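Spore germination lipase LipC (Metagenome, PDB 6NKD) probably hydrolyses lipid esters as a GDSL-family lipase, consistent with a role in spore germination. Local coordinates at residues Gln27-Lys32 against Ala205-Leu210. Numbering follows the deposited sequence.
Sequences QRYKRK and AGYGRL. With SO4 (sulfate ion), chain D.
Tyr29, on helix 25-37, and Tyr207, in the loop that follows helix 192-204, slide past one another in opposite directions, each phenol reaching toward the segment that carries the other. The overlap is confined to the outer ring atoms: Tyr29 OH comes to 3.7 Å from Tyr207 CE1, and the two CE1 atoms of Tyr29 and Tyr207 lie 4.0 Å apart. Each hydroxyl approaches the other ring obliquely, and the pair meets through van der Waals contact of these outer atoms. With CG anti to the backbone N (chi1 178°), the Tyr29 ring projects from the helix to Tyr207; it also packs on Leu202 of helix 192-204 and on Val74 and Thr76 of strand 74-77. Tyr207 runs back against Met33 and Leu37, and its OH lies 3.8 Å from Lys32 O but is hydrogen-bonded to Asp36 OD2. An alanine in place of Tyr29 would probably leave Tyr207 CE1 without its neighbour and open a gap beside Leu202 and strand 74-77. Gly206, the first residue past helix 192-204 to leave helical angles, has positive phi and leads the chain into Tyr207.

Elsewhere on helix 25-37, Arg31 NH2 donates to sulfate O4 at 2.9 Å, with the sulfur in the guanidinium plane, while Arg31 NE and Lys30 NZ add weak bonds. Gln68 of the second subunit also binds this ion, probably from the crystallisation liquor, and Glu67 of that subunit pairs with Arg31. The chemistry is thus divided: outer ring atoms and an acid-held phenol join the loop to the helix, whereas Arg31 and Lys30, the latter also salt-bridged to Glu34, face the second subunit.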
loop_
_atom_site.group_PDB
_atom_site.type_symbol
_atom_site.label_atom_id
_atom_site.label_comp_id
_atom_site.label_asym_id
_atom_site.label_seq_id
_atom_site.Cartn_x
_atom_site.Cartn_y
_atom_site.Cartn_z
ATOM N N GLN A 27 -8.968 -16.873 -1.869
ATOM C CA GLN A 27 -10.242 -16.556 -2.500
ATOM C C GLN A 27 -10.467 -17.323 -3.793
ATOM O O GLN A 27 -11.623 -17.523 -4.185
ATOM C CB GLN A 27 -10.356 -15.051 -2.766
ATOM C CG GLN A 27 -9.048 -14.365 -3.098
ATOM C CD GLN A 27 -8.338 -13.832 -1.869
ATOM O OE1 GLN A 27 -7.109 -13.844 -1.794
ATOM N NE2 GLN A 27 -9.110 -13.357 -0.899
ATOM N N ARG A 28 -9.398 -17.751 -4.467
ATOM C CA ARG A 28 -9.560 -18.711 -5.553
ATOM C C ARG A 28 -9.992 -20.067 -5.011
ATOM O O ARG A 28 -10.766 -20.784 -5.656
ATOM C CB ARG A 28 -8.261 -18.834 -6.348
ATOM C CG ARG A 28 -7.822 -17.542 -7.013
ATOM C CD ARG A 28 -6.393 -17.634 -7.521
ATOM N NE ARG A 28 -5.863 -16.323 -7.882
ATOM C CZ ARG A 28 -5.841 -15.838 -9.118
ATOM N NH1 ARG A 28 -5.339 -14.631 -9.352
ATOM N NH2 ARG A 28 -6.313 -16.562 -10.123
ATOM N N TYR A 29 -9.504 -20.433 -3.823
ATOM C CA TYR A 29 -9.955 -21.660 -3.176
ATOM C C TYR A 29 -11.381 -21.521 -2.662
ATOM O O TYR A 29 -12.124 -22.508 -2.624
ATOM C CB TYR A 29 -8.996 -22.027 -2.039
ATOM C CG TYR A 29 -9.371 -23.257 -1.239
ATOM C CD1 TYR A 29 -9.805 -24.419 -1.866
ATOM C CD2 TYR A 29 -9.259 -23.265 0.146
ATOM C CE1 TYR A 29 -10.138 -25.546 -1.132
ATOM C CE2 TYR A 29 -9.584 -24.386 0.886
ATOM C CZ TYR A 29 -10.024 -25.523 0.243
ATOM O OH TYR A 29 -10.348 -26.641 0.979
ATOM N N LYS A 30 -11.782 -20.310 -2.272
ATOM C CA LYS A 30 -13.158 -20.090 -1.840
ATOM C C LYS A 30 -14.133 -20.259 -2.998
ATOM O O LYS A 30 -15.206 -20.852 -2.833
ATOM C CB LYS A 30 -13.292 -18.702 -1.213
ATOM C CG LYS A 30 -14.695 -18.113 -1.267
ATOM C CD LYS A 30 -14.745 -16.763 -0.569
ATOM C CE LYS A 30 -15.813 -15.862 -1.168
ATOM N NZ LYS A 30 -17.163 -16.484 -1.125
ATOM N N ARG A 31 -13.774 -19.755 -4.182
ATOM C CA ARG A 31 -14.659 -19.881 -5.335
ATOM C C ARG A 31 -14.808 -21.336 -5.762
ATOM O O ARG A 31 -15.911 -21.779 -6.105
ATOM C CB ARG A 31 -14.138 -19.028 -6.491
ATOM C CG ARG A 31 -14.893 -19.222 -7.795
ATOM C CD ARG A 31 -14.543 -18.140 -8.802
ATOM N NE ARG A 31 -14.975 -16.821 -8.351
ATOM C CZ ARG A 31 -14.884 -15.715 -9.081
ATOM N NH1 ARG A 31 -14.375 -15.766 -10.305
ATOM N NH2 ARG A 31 -15.303 -14.556 -8.590
ATOM N N LYS A 32 -13.712 -22.096 -5.744
ATOM C CA LYS A 32 -13.789 -23.506 -6.108
ATOM C C LYS A 32 -14.518 -24.316 -5.045
ATOM O O LYS A 32 -15.176 -25.311 -5.370
ATOM C CB LYS A 32 -12.385 -24.065 -6.337
ATOM C CG LYS A 32 -11.608 -23.326 -7.407
ATOM C CD LYS A 32 -10.240 -23.935 -7.627
ATOM C CE LYS A 32 -9.436 -23.091 -8.595
ATOM N NZ LYS A 32 -8.864 -23.910 -9.692
ATOM N N ALA A 205 -7.534 -31.820 -2.905
ATOM C CA ALA A 205 -7.461 -32.564 -1.655
ATOM C C ALA A 205 -8.817 -33.063 -1.178
ATOM O O ALA A 205 -8.864 -33.853 -0.230
ATOM C CB ALA A 205 -6.823 -31.700 -0.567
ATOM N N GLY A 206 -9.907 -32.631 -1.800
ATOM C CA GLY A 206 -11.223 -33.047 -1.370
ATOM C C GLY A 206 -11.739 -32.208 -0.217
ATOM O O GLY A 206 -11.169 -31.179 0.160
ATOM N N TYR A 207 -12.854 -32.670 0.358
ATOM C CA TYR A 207 -13.485 -31.928 1.442
ATOM C C TYR A 207 -13.964 -32.818 2.585
ATOM O O TYR A 207 -14.650 -32.319 3.486
ATOM C CB TYR A 207 -14.649 -31.089 0.899
ATOM C CG TYR A 207 -14.216 -30.104 -0.166
ATOM C CD1 TYR A 207 -13.668 -28.875 0.180
ATOM C CD2 TYR A 207 -14.338 -30.411 -1.514
ATOM C CE1 TYR A 207 -13.262 -27.975 -0.789
ATOM C CE2 TYR A 207 -13.936 -29.519 -2.490
ATOM C CZ TYR A 207 -13.399 -28.303 -2.122
ATOM O OH TYR A 207 -12.998 -27.410 -3.091
ATOM N N GLY A 208 -13.630 -34.105 2.580
ATOM C CA GLY A 208 -13.887 -34.939 3.747
ATOM C C GLY A 208 -15.368 -35.122 4.020
ATOM O O GLY A 208 -16.164 -35.397 3.115
ATOM N N ARG A 209 -15.746 -34.967 5.291
ATOM C CA ARG A 209 -17.118 -35.194 5.728
ATOM C C ARG A 209 -18.085 -34.113 5.262
ATOM O O ARG A 209 -19.300 -34.298 5.393
ATOM C CB ARG A 209 -17.173 -35.300 7.255
ATOM C CG ARG A 209 -16.651 -36.612 7.814
ATOM C CD ARG A 209 -16.601 -36.585 9.335
ATOM N NE ARG A 209 -17.880 -36.196 9.924
ATOM C CZ ARG A 209 -18.860 -37.047 10.212
ATOM N NH1 ARG A 209 -18.714 -38.341 9.963
ATOM N NH2 ARG A 209 -19.989 -36.604 10.749
ATOM N N LEU A 210 -17.585 -32.997 4.728
ATOM C CA LEU A 210 -18.470 -31.922 4.292
ATOM C C LEU A 210 -19.203 -32.256 3.000
ATOM O O LEU A 210 -20.267 -31.683 2.741
ATOM C CB LEU A 210 -17.676 -30.626 4.118
ATOM C CG LEU A 210 -17.012 -30.079 5.383
ATOM C CD1 LEU A 210 -16.259 -28.789 5.084
ATOM C CD2 LEU A 210 -18.050 -29.865 6.476
HETATM S S SO4 D . -16.969 -15.483 -5.339
HETATM O O1 SO4 D . -17.497 -15.031 -4.054
HETATM O O2 SO4 D . -15.533 -15.713 -5.216
HETATM O O3 SO4 D . -17.627 -16.726 -5.728
HETATM O O4 SO4 D . -17.213 -14.465 -6.356
#